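Local coordinates for regulatory protein RecX (PDB 3D5L), which probably modulates the activity of the RecA recombinase, as a member of the RecX family of regulatory proteins, at residues M75-K83 against L99-D110. Numbering follows the deposited sequence.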
loop_
_atom_site.group_PDB
_atom_site.type_symbol
_atom_site.label_atom_id
_atom_site.label_comp_id
_atom_site.label_asym_id
_atom_site.label_seq_id
_atom_site.Cartn_x
_atom_site.Cartn_y
_atom_site.Cartn_z
ATOM N N MET A 75 3.703 4.895 -4.704
ATOM C CA MET A 75 3.120 4.848 -3.367
ATOM C C MET A 75 2.225 3.601 -3.248
ATOM O O MET A 75 1.475 3.292 -4.172
ATOM C CB MET A 75 2.302 6.124 -3.165
ATOM C CG MET A 75 1.693 6.321 -1.784
ATOM S SD MET A 75 0.797 7.910 -1.694
ATOM C CE MET A 75 2.211 9.081 -1.843
ATOM N N ARG A 76 2.313 2.902 -2.112
ATOM C CA ARG A 76 1.541 1.682 -1.855
ATOM C C ARG A 76 0.921 1.651 -0.466
ATOM O O ARG A 76 1.496 2.177 0.485
ATOM C CB ARG A 76 2.428 0.433 -1.935
ATOM C CG ARG A 76 3.472 0.418 -3.022
ATOM C CD ARG A 76 2.873 0.261 -4.397
ATOM N NE ARG A 76 3.932 0.151 -5.387
ATOM C CZ ARG A 76 3.724 -0.009 -6.685
ATOM N NH1 ARG A 76 2.477 -0.074 -7.162
ATOM N NH2 ARG A 76 4.762 -0.104 -7.506
ATOM N N THR A 77 -0.234 0.992 -0.356
ATOM C CA THR A 77 -0.924 0.819 0.922
ATOM C C THR A 77 -0.425 -0.520 1.446
ATOM O O THR A 77 0.298 -1.244 0.747
ATOM C CB THR A 77 -2.454 0.661 0.764
ATOM O OG1 THR A 77 -2.718 -0.460 -0.091
ATOM C CG2 THR A 77 -3.088 1.915 0.182
ATOM N N GLU A 78 -0.823 -0.856 2.663
ATOM C CA GLU A 78 -0.429 -2.123 3.252
ATOM C C GLU A 78 -1.084 -3.244 2.450
ATOM O O GLU A 78 -0.453 -4.251 2.130
ATOM C CB GLU A 78 -0.887 -2.180 4.712
ATOM C CG GLU A 78 -0.797 -3.556 5.333
ATOM C CD GLU A 78 -1.227 -3.569 6.790
ATOM O OE1 GLU A 78 -0.529 -2.930 7.618
ATOM O OE2 GLU A 78 -2.260 -4.217 7.096
ATOM N N SER A 79 -2.355 -3.060 2.116
ATOM C CA SER A 79 -3.071 -4.072 1.355
ATOM C C SER A 79 -2.472 -4.261 -0.037
ATOM O O SER A 79 -2.706 -5.286 -0.669
ATOM C CB SER A 79 -4.560 -3.727 1.253
ATOM O OG SER A 79 -4.773 -2.565 0.480
ATOM N N ASP A 80 -1.713 -3.277 -0.524
ATOM C CA ASP A 80 -1.071 -3.426 -1.832
ATOM C C ASP A 80 0.112 -4.368 -1.648
ATOM O O ASP A 80 0.378 -5.227 -2.486
ATOM C CB ASP A 80 -0.556 -2.088 -2.375
ATOM C CG ASP A 80 -1.666 -1.196 -2.911
ATOM O OD1 ASP A 80 -2.726 -1.725 -3.327
ATOM O OD2 ASP A 80 -1.460 0.040 -2.934
ATOM N N ILE A 81 0.821 -4.199 -0.536
ATOM C CA ILE A 81 1.970 -5.037 -0.228
ATOM C C ILE A 81 1.550 -6.491 0.003
ATOM O O ILE A 81 2.189 -7.408 -0.502
ATOM C CB ILE A 81 2.693 -4.523 1.016
ATOM C CG1 ILE A 81 3.162 -3.085 0.781
ATOM C CG2 ILE A 81 3.857 -5.447 1.361
ATOM C CD1 ILE A 81 4.084 -2.917 -0.408
ATOM N N VAL A 82 0.477 -6.678 0.770
ATOM C CA VAL A 82 -0.081 -7.998 1.073
ATOM C C VAL A 82 -0.525 -8.665 -0.223
ATOM O O VAL A 82 -0.219 -9.824 -0.483
ATOM C CB VAL A 82 -1.318 -7.875 1.999
ATOM C CG1 VAL A 82 -2.067 -9.187 2.072
ATOM C CG2 VAL A 82 -0.883 -7.439 3.387
ATOM N N LYS A 83 -1.252 -7.909 -1.033
ATOM C CA LYS A 83 -1.743 -8.392 -2.306
ATOM C C LYS A 83 -0.569 -8.741 -3.218
ATOM O O LYS A 83 -0.641 -9.680 -4.016
ATOM C CB LYS A 83 -2.627 -7.311 -2.931
ATOM C CG LYS A 83 -3.403 -7.744 -4.149
ATOM C CD LYS A 83 -4.519 -6.751 -4.458
ATOM C CE LYS A 83 -5.265 -7.170 -5.715
ATOM N NZ LYS A 83 -5.770 -8.582 -5.597
ATOM N N LEU A 99 5.578 -7.395 6.604
ATOM C CA LEU A 99 4.765 -6.190 6.782
ATOM C C LEU A 99 5.287 -5.444 7.993
ATOM O O LEU A 99 5.388 -4.215 7.981
ATOM C CB LEU A 99 3.290 -6.517 7.028
ATOM C CG LEU A 99 2.418 -7.036 5.883
ATOM C CD1 LEU A 99 0.978 -7.174 6.379
ATOM C CD2 LEU A 99 2.480 -6.080 4.698
ATOM N N LYS A 100 5.603 -6.205 9.039
ATOM C CA LYS A 100 6.130 -5.654 10.278
ATOM C C LYS A 100 7.492 -5.026 10.033
ATOM O O LYS A 100 7.760 -3.916 10.496
ATOM C CB LYS A 100 6.270 -6.751 11.332
ATOM C CG LYS A 100 6.740 -6.242 12.681
ATOM C CD LYS A 100 6.961 -7.389 13.654
ATOM C CE LYS A 100 7.444 -6.887 15.014
ATOM N NZ LYS A 100 7.684 -8.019 15.952
ATOM N N LYS A 101 8.356 -5.738 9.314
ATOM C CA LYS A 101 9.681 -5.215 9.027
ATOM C C LYS A 101 9.623 -3.961 8.166
ATOM O O LYS A 101 10.355 -3.002 8.409
ATOM C CB LYS A 101 10.560 -6.270 8.345
ATOM C CG LYS A 101 11.919 -5.704 7.931
ATOM C CD LYS A 101 12.959 -6.774 7.589
ATOM C CE LYS A 101 14.322 -6.102 7.350
ATOM N NZ LYS A 101 15.429 -7.060 7.041
ATOM N N LEU A 102 8.759 -3.963 7.155
ATOM C CA LEU A 102 8.624 -2.801 6.284
ATOM C C LEU A 102 8.028 -1.647 7.074
ATOM O O LEU A 102 8.412 -0.494 6.904
ATOM C CB LEU A 102 7.711 -3.122 5.098
ATOM C CG LEU A 102 8.292 -3.984 3.978
ATOM C CD1 LEU A 102 7.150 -4.463 3.088
ATOM C CD2 LEU A 102 9.324 -3.177 3.185
ATOM N N ARG A 103 7.080 -1.978 7.941
ATOM C CA ARG A 103 6.410 -0.989 8.770
ATOM C C ARG A 103 7.437 -0.360 9.717
ATOM O O ARG A 103 7.486 0.862 9.883
ATOM C CB ARG A 103 5.292 -1.674 9.560
ATOM C CG ARG A 103 4.141 -0.772 9.953
ATOM C CD ARG A 103 3.115 -1.564 10.746
ATOM N NE ARG A 103 2.250 -2.404 9.916
ATOM C CZ ARG A 103 1.897 -3.647 10.235
ATOM N NH1 ARG A 103 2.346 -4.200 11.359
ATOM N NH2 ARG A 103 1.076 -4.331 9.445
ATOM N N GLY A 104 8.262 -1.206 10.324
ATOM C CA GLY A 104 9.294 -0.722 11.223
ATOM C C GLY A 104 10.266 0.230 10.542
ATOM O O GLY A 104 10.764 1.165 11.173
ATOM N N GLN A 105 10.549 -0.005 9.259
ATOM C CA GLN A 105 11.455 0.861 8.502
ATOM C C GLN A 105 10.628 1.974 7.881
ATOM O O GLN A 105 11.136 2.810 7.127
ATOM C CB GLN A 105 12.165 0.074 7.399
ATOM C CG GLN A 105 13.070 -1.055 7.885
ATOM C CD GLN A 105 14.208 -0.565 8.775
ATOM O OE1 GLN A 105 13.997 -0.194 9.932
ATOM N NE2 GLN A 105 15.419 -0.561 8.233
ATOM N N GLN A 106 9.344 1.963 8.223
ATOM C CA GLN A 106 8.366 2.923 7.733
ATOM C C GLN A 106 8.436 3.146 6.228
ATOM O O GLN A 106 8.550 4.277 5.740
ATOM C CB GLN A 106 8.487 4.263 8.465
ATOM C CG GLN A 106 7.129 4.933 8.656
ATOM C CD GLN A 106 6.111 4.009 9.341
ATOM O OE1 GLN A 106 6.339 3.524 10.457
ATOM N NE2 GLN A 106 4.989 3.761 8.670
ATOM N N LEU A 107 8.361 2.041 5.501
ATOM C CA LEU A 107 8.381 2.077 4.056
ATOM C C LEU A 107 6.932 1.996 3.587
ATOM O O LEU A 107 6.637 2.128 2.398
ATOM C CB LEU A 107 9.222 0.919 3.533
ATOM C CG LEU A 107 10.675 1.037 4.006
ATOM C CD1 LEU A 107 11.485 -0.165 3.548
ATOM C CD2 LEU A 107 11.271 2.317 3.452
ATOM N N ILE A 108 6.037 1.768 4.545
ATOM C CA ILE A 108 4.604 1.725 4.284
ATOM C C ILE A 108 3.918 2.573 5.362
ATOM O O ILE A 108 4.338 2.574 6.519
ATOM C CB ILE A 108 4.047 0.289 4.310
ATOM C CG1 ILE A 108 4.369 -0.390 5.634
ATOM C CG2 ILE A 108 4.623 -0.498 3.136
ATOM C CD1 ILE A 108 3.802 -1.808 5.724
ATOM N N ASP A 109 2.874 3.303 4.979
ATOM C CA ASP A 109 2.173 4.177 5.916
ATOM C C ASP A 109 0.775 4.475 5.383
ATOM O O ASP A 109 0.604 5.371 4.559
ATOM C CB ASP A 109 2.967 5.475 6.059
ATOM C CG ASP A 109 2.462 6.359 7.179
ATOM O OD1 ASP A 109 1.422 6.041 7.789
ATOM O OD2 ASP A 109 3.114 7.390 7.452
ATOM N N ASP A 110 -0.220 3.734 5.867
ATOM C CA ASP A 110 -1.603 3.897 5.420
ATOM C C ASP A 110 -2.232 5.225 5.800
ATOM O O ASP A 110 -3.152 5.701 5.134
ATOM C CB ASP A 110 -2.469 2.753 5.952
ATOM C CG ASP A 110 -2.341 1.487 5.123
ATOM O OD1 ASP A 110 -1.442 1.446 4.259
ATOM O OD2 ASP A 110 -3.131 0.532 5.341
HETATM O O HOH W 1 -4.074 -1.197 3.826
#
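With CG anti to the backbone N (chi1 167°) and the chain extended beyond it, Glu78 reaches out to Arg103, whose own side chain bends at chi3 to offer its guanidinium edge. NH2 of Arg103 donates to OE1 of Glu78 at 2.8 Å, a salt bridge in which NH2 approaches the oxygen from above the carboxylate plane, the two planes being 49° apart. At the root of the same glutamate, Glu78 N donates over 2.9 Å to Asp110 OD1, which accepts on its syn lone pair, in the first turn of helix 78-87, where the helix dipole would favour negative charge. A water that accepts from Ser79 N lies doubtfully close to Asp110 OD2, so a second, water-mediated link to the helix start is possible. Thr77 occupies the N-cap, and its N is bound by Asp80 OD2 at 3.0 Å. Replacing Glu78 by an alanine would probably leave Arg103 without this carboxylate mate and its guanidinium freer to turn, and would remove the methylene that crosses Leu99. Below these polar groups, Leu99 splits its methyls: CD1 lies 3.5 Å from Val82 CG2, and CD2 lies 3.7 Å from Ile81 CG2. The latter methyl also meets Leu102 CD1, while Ile81 CG1 packs 3.8 Å from Ile108 CG2. The contact thus joins two helices of the first three-helix RecX domain, their local axes 141° apart, and ties them to the start of helix 110-124; Tyr70 and Tyr64 of the long helix 48-71 pack against Ile81 and Leu102, respectively.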